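PDB 4M1A: DUF1904 domain-containing protein from Sebaldella termitidis, which is of unknown function but belongs to a family of the MIF clan and assembles as a trimer with an alpha/beta fold. Local coordinates for residues Gly54-Glu59 and Thr85-Thr90; Asp23-Ile28 and Asp71-Leu76; His3-Gly8 and Thr37-Glu42. All coordinates share one frame; numbering follows the deposited sequence.

Contact 1 (Gly54-Glu59 and Thr85-Thr90); sequences GLVFIE and TDKIVT
V56, I58 and T90 supply the three backbone N-H groups that join the segments. V56 N donates to I88 O at 2.8 Å, T90 N returns a nearly straight bond to V56 O (175° at the hydrogen), and I58 N donates to T90 O. One residue thus uses both its N and its O against I88 and T90, the pattern of a parallel ladder, and the V56-V89 and F57-T90 bridges fix its register. V56 O also receives a CA-H contact from V89 CA at 3.4 Å. Ahead of the ladder a water carries the pairing on, donating to G54 O at 2.7 Å and accepting from I88 N.

On the face of F57 and T90, T90 CG2 meets F57 CD2 at 3.7 Å, obliquely to the ring. L55 CG lies between its backbone N and carbonyl carbon (chi1 71°), which brings CD1 within 3.6 Å of T90 OG1 and also beside I88 CG2. L55 CB in turn packs on I88 CB at 4.0 Å. With an alanine at L55, T90 OG1 and I88 CG2 would probably lose their apolar neighbour and a gap would open at the start of the ladder. On the opposite face I58 CD1 touches V89 CG1, while V56 CG2 meets K87 CD at 4.0 Å, the two side chains crossing at about a right angle; K87 NZ continues to G8 O and D53 O.

The contact joins the two strands of the beta-alpha-beta unit 56-62, 67-82, 89-95. W81 of helix 67-82 covers V56, I58 and V89, strand 3-7 runs antiparallel along strand 56-62, and T90 pairs with a strand of the second subunit, extending the sheet.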
loop_
_atom_site.group_PDB
_atom_site.type_symbol
_atom_site.label_atom_id
_atom_site.label_comp_id
_atom_site.label_asym_id
_atom_site.label_seq_id
_atom_site.Cartn_x
_atom_site.Cartn_y
_atom_site.Cartn_z
ATOM N N GLY A 54 -17.774 -0.589 -0.482
ATOM C CA GLY A 54 -16.611 0.230 -0.774
ATOM C C GLY A 54 -16.727 0.730 -2.235
ATOM O O GLY A 54 -17.841 1.023 -2.750
ATOM N N LEU A 55 -15.590 0.784 -2.932
ATOM C CA LEU A 55 -15.608 1.187 -4.323
ATOM C C LEU A 55 -14.596 0.290 -5.015
ATOM O O LEU A 55 -13.959 -0.482 -4.336
ATOM C CB LEU A 55 -15.279 2.656 -4.376
ATOM C CG LEU A 55 -13.907 3.265 -4.082
ATOM C CD1 LEU A 55 -14.166 4.720 -3.689
ATOM C CD2 LEU A 55 -13.145 2.620 -2.949
ATOM N N VAL A 56 -14.348 0.454 -6.306
ATOM C CA VAL A 56 -13.216 -0.230 -6.950
ATOM C C VAL A 56 -12.087 0.805 -6.914
ATOM O O VAL A 56 -12.269 1.945 -7.370
ATOM C CB VAL A 56 -13.506 -0.670 -8.356
ATOM C CG1 VAL A 56 -12.233 -1.254 -8.933
ATOM C CG2 VAL A 56 -14.644 -1.690 -8.287
ATOM N N PHE A 57 -11.019 0.481 -6.196
ATOM C CA PHE A 57 -9.888 1.400 -6.005
ATOM C C PHE A 57 -8.611 0.805 -6.631
ATOM O O PHE A 57 -8.168 -0.286 -6.253
ATOM C CB PHE A 57 -9.688 1.702 -4.506
ATOM C CG PHE A 57 -8.699 2.787 -4.228
ATOM C CD1 PHE A 57 -7.365 2.566 -4.259
ATOM C CD2 PHE A 57 -9.134 4.047 -3.800
ATOM C CE1 PHE A 57 -6.444 3.579 -4.017
ATOM C CE2 PHE A 57 -8.201 5.044 -3.483
ATOM C CZ PHE A 57 -6.881 4.795 -3.594
ATOM N N ILE A 58 -8.046 1.533 -7.592
ATOM C CA ILE A 58 -6.959 1.099 -8.387
ATOM C C ILE A 58 -5.772 1.990 -8.184
ATOM O O ILE A 58 -5.877 3.247 -8.312
ATOM C CB ILE A 58 -7.310 1.012 -9.892
ATOM C CG1 ILE A 58 -8.521 0.173 -10.066
ATOM C CG2 ILE A 58 -6.109 0.447 -10.724
ATOM C CD1 ILE A 58 -9.164 0.287 -11.459
ATOM N N GLU A 59 -4.638 1.367 -7.815
ATOM C CA GLU A 59 -3.361 2.100 -7.710
ATOM C C GLU A 59 -2.492 1.723 -8.887
ATOM O O GLU A 59 -2.454 0.540 -9.263
ATOM C CB GLU A 59 -2.660 1.744 -6.395
ATOM C CG GLU A 59 -3.413 2.145 -5.182
ATOM C CD GLU A 59 -3.062 1.432 -3.851
ATOM O OE1 GLU A 59 -2.928 0.151 -3.826
ATOM O OE2 GLU A 59 -3.055 2.224 -2.827
ATOM N N THR A 85 -19.798 -3.041 -12.914
ATOM C CA THR A 85 -20.267 -2.555 -11.610
ATOM C C THR A 85 -20.721 -1.157 -11.779
ATOM O O THR A 85 -20.248 -0.440 -12.696
ATOM C CB THR A 85 -19.161 -2.623 -10.527
ATOM O OG1 THR A 85 -19.670 -2.120 -9.264
ATOM C CG2 THR A 85 -17.960 -1.764 -10.918
ATOM N N ASP A 86 -21.626 -0.739 -10.887
ATOM C CA ASP A 86 -21.982 0.676 -10.775
ATOM C C ASP A 86 -21.257 1.287 -9.593
ATOM O O ASP A 86 -21.433 2.450 -9.306
ATOM C CB ASP A 86 -23.508 0.880 -10.621
ATOM C CG ASP A 86 -24.112 0.059 -9.464
ATOM O OD1 ASP A 86 -23.493 -0.948 -9.016
ATOM O OD2 ASP A 86 -25.234 0.409 -9.013
ATOM N N LYS A 87 -20.435 0.510 -8.908
ATOM C CA LYS A 87 -19.554 1.131 -7.885
ATOM C C LYS A 87 -18.691 2.238 -8.472
ATOM O O LYS A 87 -18.296 2.160 -9.631
ATOM C CB LYS A 87 -18.593 0.089 -7.342
ATOM C CG LYS A 87 -19.160 -1.023 -6.512
ATOM C CD LYS A 87 -17.954 -1.803 -6.013
ATOM C CE LYS A 87 -18.233 -3.243 -5.699
ATOM N NZ LYS A 87 -17.329 -3.617 -4.585
ATOM N N ILE A 88 -18.319 3.209 -7.647
ATOM C CA ILE A 88 -17.407 4.256 -8.022
ATOM C C ILE A 88 -16.041 3.550 -8.368
ATOM O O ILE A 88 -15.666 2.528 -7.741
ATOM C CB ILE A 88 -17.195 5.174 -6.811
ATOM C CG1 ILE A 88 -18.481 5.973 -6.459
ATOM C CG2 ILE A 88 -16.022 6.101 -6.993
ATOM C CD1 ILE A 88 -18.335 6.641 -5.094
ATOM N N VAL A 89 -15.384 4.039 -9.412
ATOM C CA VAL A 89 -14.066 3.560 -9.785
ATOM C C VAL A 89 -13.090 4.677 -9.511
ATOM O O VAL A 89 -13.214 5.776 -10.084
ATOM C CB VAL A 89 -13.972 3.148 -11.281
ATOM C CG1 VAL A 89 -12.586 2.617 -11.546
ATOM C CG2 VAL A 89 -14.996 2.070 -11.575
ATOM N N THR A 90 -12.192 4.458 -8.552
ATOM C CA THR A 90 -11.193 5.451 -8.154
ATOM C C THR A 90 -9.800 4.967 -8.521
ATOM O O THR A 90 -9.499 3.761 -8.350
ATOM C CB THR A 90 -11.320 5.739 -6.632
ATOM O OG1 THR A 90 -12.578 6.373 -6.445
ATOM C CG2 THR A 90 -10.213 6.637 -6.161
HETATM O O HOH W 1 -18.726 2.484 -4.866
#

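Contact 2 (Asp23-Ile28 and Asp71-Leu76); sequences DELGII and DKIAAL
I28 and L25 meet I73 and L76 between two nearly antiparallel helices, the helical layer of an alpha/beta sandwich, consistent with the MIF clan. The short axes approach to 10.5 Å with 158° between their directions, a spacing bridged by side chains, with no backbone contact. I73 CG1 is the shared element: L25 CD2 comes to it at 3.8 Å, with the two side chains at about a right angle, and I28 CG2 reaches the same carbon at 3.8 Å, obliquely. That branch of I28 stands opposite its own backbone N, while CG1 lies beside the N (chi1 -67°), and it is CG2 that meets I73. L76 points its CB toward the facing helix and faces L25 and I28, but the placement of its CD2, and with it the 4.1 Å approach to L25 CD2, is doubtful.

Further out, L25 touches F36 in a loop and I73 touches F93 of strand 89-95, which places both on the buried side of the helix pair. Toward solvent K72 closes the edge: its extended chain leads away, its NZ making a long, weak ion pair with E68, while its CB packs at 4.0 Å against I28 CG2.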
loop_
_atom_site.group_PDB
_atom_site.type_symbol
_atom_site.label_atom_id
_atom_site.label_comp_id
_atom_site.label_asym_id
_atom_site.label_seq_id
_atom_site.Cartn_x
_atom_site.Cartn_y
_atom_site.Cartn_z
ATOM N N ASP A 23 -1.076 -5.505 -23.065
ATOM C CA ASP A 23 -0.919 -5.016 -24.476
ATOM C C ASP A 23 -1.405 -3.615 -24.608
ATOM O O ASP A 23 -0.726 -2.741 -25.159
ATOM C CB ASP A 23 -1.779 -5.851 -25.440
ATOM C CG ASP A 23 -1.457 -7.323 -25.394
ATOM O OD1 ASP A 23 -0.221 -7.612 -25.245
ATOM O OD2 ASP A 23 -2.464 -8.156 -25.550
ATOM N N GLU A 24 -2.638 -3.348 -24.184
ATOM C CA GLU A 24 -3.187 -2.015 -24.336
ATOM C C GLU A 24 -2.430 -1.007 -23.551
ATOM O O GLU A 24 -2.127 0.114 -23.972
ATOM C CB GLU A 24 -4.642 -1.976 -23.827
ATOM C CG GLU A 24 -5.224 -0.557 -23.763
ATOM C CD GLU A 24 -5.549 0.109 -25.120
ATOM O OE1 GLU A 24 -4.986 -0.254 -26.191
ATOM O OE2 GLU A 24 -6.327 1.051 -25.063
ATOM N N LEU A 25 -2.045 -1.422 -22.333
ATOM C CA LEU A 25 -1.299 -0.432 -21.474
ATOM C C LEU A 25 0.079 -0.096 -22.024
ATOM O O LEU A 25 0.494 1.078 -21.961
ATOM C CB LEU A 25 -1.241 -0.930 -20.015
ATOM C CG LEU A 25 -2.586 -0.959 -19.307
ATOM C CD1 LEU A 25 -2.411 -1.480 -17.852
ATOM C CD2 LEU A 25 -3.208 0.440 -19.260
ATOM N N GLY A 26 0.749 -1.107 -22.501
ATOM C CA GLY A 26 2.047 -0.972 -23.140
ATOM C C GLY A 26 2.002 -0.016 -24.313
ATOM O O GLY A 26 2.925 0.813 -24.524
ATOM N N ILE A 27 0.909 -0.092 -25.076
ATOM C CA ILE A 27 0.757 0.833 -26.207
ATOM C C ILE A 27 0.572 2.285 -25.729
ATOM O O ILE A 27 1.197 3.234 -26.257
ATOM C CB ILE A 27 -0.468 0.431 -27.101
ATOM C CG1 ILE A 27 -0.344 -0.953 -27.727
ATOM C CG2 ILE A 27 -0.772 1.540 -28.074
ATOM C CD1 ILE A 27 0.762 -1.164 -28.716
ATOM N N ILE A 28 -0.295 2.513 -24.738
ATOM C CA ILE A 28 -0.574 3.825 -24.217
ATOM C C ILE A 28 0.680 4.391 -23.507
ATOM O O ILE A 28 1.043 5.546 -23.695
ATOM C CB ILE A 28 -1.716 3.792 -23.207
ATOM C CG1 ILE A 28 -3.072 3.423 -23.890
ATOM C CG2 ILE A 28 -1.837 5.099 -22.477
ATOM C CD1 ILE A 28 -4.215 3.155 -22.937
ATOM N N ASP A 71 -4.419 10.208 -18.247
ATOM C CA ASP A 71 -5.773 10.380 -18.522
ATOM C C ASP A 71 -6.344 9.156 -19.345
ATOM O O ASP A 71 -7.480 8.725 -19.078
ATOM C CB ASP A 71 -6.051 11.635 -19.371
ATOM C CG ASP A 71 -5.975 12.950 -18.570
ATOM O OD1 ASP A 71 -5.749 12.912 -17.324
ATOM O OD2 ASP A 71 -6.151 14.011 -19.209
ATOM N N LYS A 72 -5.585 8.663 -20.279
ATOM C CA LYS A 72 -6.062 7.568 -21.176
ATOM C C LYS A 72 -6.168 6.279 -20.360
ATOM O O LYS A 72 -7.131 5.519 -20.522
ATOM C CB LYS A 72 -5.121 7.358 -22.332
ATOM C CG LYS A 72 -5.293 8.455 -23.428
ATOM C CD LYS A 72 -4.333 8.285 -24.570
ATOM C CE LYS A 72 -4.784 9.278 -25.719
ATOM N NZ LYS A 72 -3.983 8.970 -26.885
ATOM N N ILE A 73 -5.202 6.038 -19.482
ATOM C CA ILE A 73 -5.279 4.846 -18.591
ATOM C C ILE A 73 -6.423 4.949 -17.667
ATOM O O ILE A 73 -7.198 3.989 -17.497
ATOM C CB ILE A 73 -3.922 4.558 -17.900
ATOM C CG1 ILE A 73 -2.887 4.178 -18.893
ATOM C CG2 ILE A 73 -4.075 3.513 -16.778
ATOM C CD1 ILE A 73 -1.510 4.396 -18.320
ATOM N N ALA A 74 -6.632 6.123 -17.064
ATOM C CA ALA A 74 -7.797 6.287 -16.266
ATOM C C ALA A 74 -9.123 6.032 -17.007
ATOM O O ALA A 74 -10.074 5.451 -16.440
ATOM C CB ALA A 74 -7.819 7.661 -15.657
ATOM N N ALA A 75 -9.227 6.558 -18.231
ATOM C CA ALA A 75 -10.463 6.364 -19.007
ATOM C C ALA A 75 -10.690 4.882 -19.299
ATOM O O ALA A 75 -11.800 4.384 -19.167
ATOM C CB ALA A 75 -10.399 7.223 -20.300
ATOM N N LEU A 76 -9.636 4.197 -19.689
ATOM C CA LEU A 76 -9.665 2.778 -20.050
ATOM C C LEU A 76 -10.131 1.945 -18.834
ATOM O O LEU A 76 -11.045 1.145 -18.911
ATOM C CB LEU A 76 -8.335 2.314 -20.491
ATOM C CG LEU A 76 -8.265 0.817 -20.906
ATOM C CD1 LEU A 76 -9.205 0.451 -22.068
ATOM C CD2 LEU A 76 -6.838 0.381 -21.167
#

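Contact 3 (His3-Gly8 and Thr37-Glu42); sequences HIRVRG and TFEYVE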
loop_
_atom_site.group_PDB
_atom_site.type_symbol
_atom_site.label_atom_id
_atom_site.label_comp_id
_atom_site.label_asym_id
_atom_site.label_seq_id
_atom_site.Cartn_x
_atom_site.Cartn_y
_atom_site.Cartn_z
ATOM N N HIS A 3 3.082 -1.241 -11.959
ATOM C CA HIS A 3 2.424 -2.166 -11.032
ATOM C C HIS A 3 1.033 -1.706 -10.706
ATOM O O HIS A 3 0.854 -0.623 -10.143
ATOM C CB HIS A 3 3.245 -2.308 -9.744
ATOM C CG HIS A 3 4.657 -2.648 -10.008
ATOM N ND1 HIS A 3 5.057 -3.900 -10.454
ATOM C CD2 HIS A 3 5.768 -1.888 -9.966
ATOM C CE1 HIS A 3 6.354 -3.882 -10.673
ATOM N NE2 HIS A 3 6.812 -2.673 -10.372
ATOM N N ILE A 4 0.027 -2.488 -11.104
ATOM C CA ILE A 4 -1.363 -2.072 -10.964
ATOM C C ILE A 4 -1.919 -2.926 -9.818
ATOM O O ILE A 4 -1.756 -4.196 -9.827
ATOM C CB ILE A 4 -2.186 -2.441 -12.231
ATOM C CG1 ILE A 4 -1.729 -1.729 -13.531
ATOM C CG2 ILE A 4 -3.633 -2.097 -12.075
ATOM C CD1 ILE A 4 -0.670 -0.790 -13.546
ATOM N N ARG A 5 -2.616 -2.289 -8.855
ATOM C CA ARG A 5 -3.263 -2.973 -7.784
ATOM C C ARG A 5 -4.685 -2.619 -7.665
ATOM O O ARG A 5 -5.028 -1.436 -7.691
ATOM C CB ARG A 5 -2.607 -2.619 -6.431
ATOM C CG ARG A 5 -1.153 -2.958 -6.450
ATOM C CD ARG A 5 -0.487 -2.380 -5.229
ATOM N NE ARG A 5 0.938 -2.716 -5.258
ATOM C CZ ARG A 5 1.854 -2.211 -4.430
ATOM N NH1 ARG A 5 1.513 -1.356 -3.460
ATOM N NH2 ARG A 5 3.088 -2.633 -4.566
ATOM N N VAL A 6 -5.524 -3.637 -7.493
ATOM C CA VAL A 6 -6.957 -3.430 -7.434
ATOM C C VAL A 6 -7.492 -3.949 -6.111
ATOM O O VAL A 6 -7.244 -5.093 -5.732
ATOM C CB VAL A 6 -7.706 -4.152 -8.614
ATOM C CG1 VAL A 6 -9.168 -3.813 -8.551
ATOM C CG2 VAL A 6 -7.190 -3.724 -9.998
ATOM N N ARG A 7 -8.296 -3.126 -5.455
ATOM C CA ARG A 7 -9.015 -3.514 -4.268
ATOM C C ARG A 7 -10.448 -3.154 -4.397
ATOM O O ARG A 7 -10.836 -2.335 -5.251
ATOM C CB ARG A 7 -8.485 -2.806 -3.027
ATOM C CG ARG A 7 -8.621 -1.315 -2.983
ATOM C CD ARG A 7 -7.842 -0.723 -1.801
ATOM N NE ARG A 7 -6.428 -0.746 -2.117
ATOM C CZ ARG A 7 -5.496 -0.971 -1.233
ATOM N NH1 ARG A 7 -5.883 -1.140 0.016
ATOM N NH2 ARG A 7 -4.195 -1.070 -1.580
ATOM N N GLY A 8 -11.278 -3.778 -3.585
ATOM C CA GLY A 8 -12.722 -3.503 -3.648
ATOM C C GLY A 8 -13.496 -4.345 -4.677
ATOM O O GLY A 8 -14.691 -4.172 -4.836
ATOM N N THR A 37 2.642 -5.544 -13.989
ATOM C CA THR A 37 2.100 -6.542 -13.090
ATOM C C THR A 37 0.716 -6.052 -12.611
ATOM O O THR A 37 0.418 -4.839 -12.620
ATOM C CB THR A 37 3.030 -6.793 -11.845
ATOM O OG1 THR A 37 3.052 -5.602 -11.069
ATOM C CG2 THR A 37 4.430 -7.169 -12.221
ATOM N N PHE A 38 -0.123 -7.004 -12.242
ATOM C CA PHE A 38 -1.479 -6.761 -11.782
ATOM C C PHE A 38 -1.721 -7.598 -10.549
ATOM O O PHE A 38 -1.434 -8.841 -10.561
ATOM C CB PHE A 38 -2.486 -7.138 -12.849
ATOM C CG PHE A 38 -2.219 -6.521 -14.178
ATOM C CD1 PHE A 38 -2.737 -5.262 -14.496
ATOM C CD2 PHE A 38 -1.417 -7.184 -15.095
ATOM C CE1 PHE A 38 -2.453 -4.681 -15.740
ATOM C CE2 PHE A 38 -1.163 -6.614 -16.324
ATOM C CZ PHE A 38 -1.665 -5.348 -16.617
ATOM N N GLU A 39 -2.317 -6.971 -9.547
ATOM C CA GLU A 39 -2.706 -7.695 -8.321
ATOM C C GLU A 39 -4.096 -7.401 -7.892
ATOM O O GLU A 39 -4.562 -6.249 -7.958
ATOM C CB GLU A 39 -1.843 -7.213 -7.179
ATOM C CG GLU A 39 -0.442 -7.515 -7.322
ATOM C CD GLU A 39 0.381 -6.743 -6.283
ATOM O OE1 GLU A 39 0.290 -7.135 -5.073
ATOM O OE2 GLU A 39 1.108 -5.784 -6.689
ATOM N N TYR A 40 -4.757 -8.405 -7.376
ATOM C CA TYR A 40 -5.870 -8.270 -6.465
ATOM C C TYR A 40 -5.273 -8.103 -5.051
ATOM O O TYR A 40 -4.413 -8.906 -4.661
ATOM C CB TYR A 40 -6.709 -9.564 -6.509
ATOM C CG TYR A 40 -7.651 -9.753 -5.360
ATOM C CD1 TYR A 40 -8.910 -9.224 -5.389
ATOM C CD2 TYR A 40 -7.301 -10.499 -4.231
ATOM C CE1 TYR A 40 -9.782 -9.402 -4.336
ATOM C CE2 TYR A 40 -8.190 -10.664 -3.157
ATOM C CZ TYR A 40 -9.432 -10.190 -3.251
ATOM O OH TYR A 40 -10.348 -10.357 -2.224
ATOM N N VAL A 41 -5.728 -7.113 -4.314
ATOM C CA VAL A 41 -5.279 -6.877 -2.930
ATOM C C VAL A 41 -6.436 -7.271 -1.991
ATOM O O VAL A 41 -7.540 -6.797 -2.174
ATOM C CB VAL A 41 -4.892 -5.400 -2.663
ATOM C CG1 VAL A 41 -4.287 -5.332 -1.278
ATOM C CG2 VAL A 41 -3.891 -4.965 -3.742
ATOM N N GLU A 42 -6.160 -8.124 -1.023
ATOM C CA GLU A 42 -7.158 -8.629 -0.109
ATOM C C GLU A 42 -7.380 -7.600 1.005
ATOM O O GLU A 42 -6.520 -7.346 1.909
ATOM C CB GLU A 42 -6.722 -9.931 0.467
ATOM C CG GLU A 42 -7.731 -10.504 1.458
ATOM C CD GLU A 42 -9.065 -10.754 0.816
ATOM O OE1 GLU A 42 -9.055 -11.519 -0.167
ATOM O OE2 GLU A 42 -10.065 -10.154 1.279
HETATM O O HOH W 2 1.027 -5.163 -9.290
HETATM O O HOH W 3 3.390 -4.540 -6.854
HETATM O O HOH W 4 -10.061 -5.734 -1.894
#
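H3 and T37 meet through the imidazole edge: ND1 donates to T37 OG1 at 2.7 Å, in the ring plane. T37 OG1 stands between its own backbone N and carbonyl carbon (chi1 66°), which presents it to that nitrogen. Because NE2 of H3 is bonded to Y101 OH, the ring is gripped at both nitrogens and its rotation is fixed. T37 OG1 in turn donates to a water that also bonds I4 O and E39 OE2.

Two residues along, R5 and E39 lie side by side, their flat groups turned 75° apart. Their salt bridge is weak, R5 NE lying 3.4 Å from E39 OE2 with 144° at the hydrogen. The stronger partners lie on the third subunit: R5 NH1 pairs with E59 there, and E39 OE1 with R7 and T43 of that third subunit.

The two backbones form a parallel ladder within the mixed sheet. I4 N donates to T37 O at 2.8 Å, E39 N to I4 O, V6 N to E39 O and V41 N to V6 O. Helices 11-17 and 21-29 connect the strands and pack on the V6 and F38 face, where F38 CD1 lies 3.7 Å from I4 CB.

At the far end V41 CG2 packs on R5 CB at 3.8 Å, and V41 CG1 sits over one face of the R7 guanidinium, whose NH1 pairs with E39 of the second subunit and NH2 with E59 of its own chain.

How the contacts relate
From the N terminus, strand 3-7 opens contact 3, which closes a loop at 37-42 holding helices 11-17 and 21-29. Contact 2 starts inside that loop, at 23-28, and ends at 71-76, so it crosses contact 3. It also crosses contact 1, which opens at 54-59 and closes at 85-90 round helix 67-82. Contacts 3 and 1 are in series, yet meet in the sheet: E59 N lies 2.8 Å from R5 O, a probable hydrogen bond. Contact 2 reaches contact 3 through L25 CD1 and F38 CE1, 3.8 Å apart, but comes within only about 6 Å of contact 1 at the nearest atoms. Contact 2 thus ties together the helices of two strand-helix-strand connections.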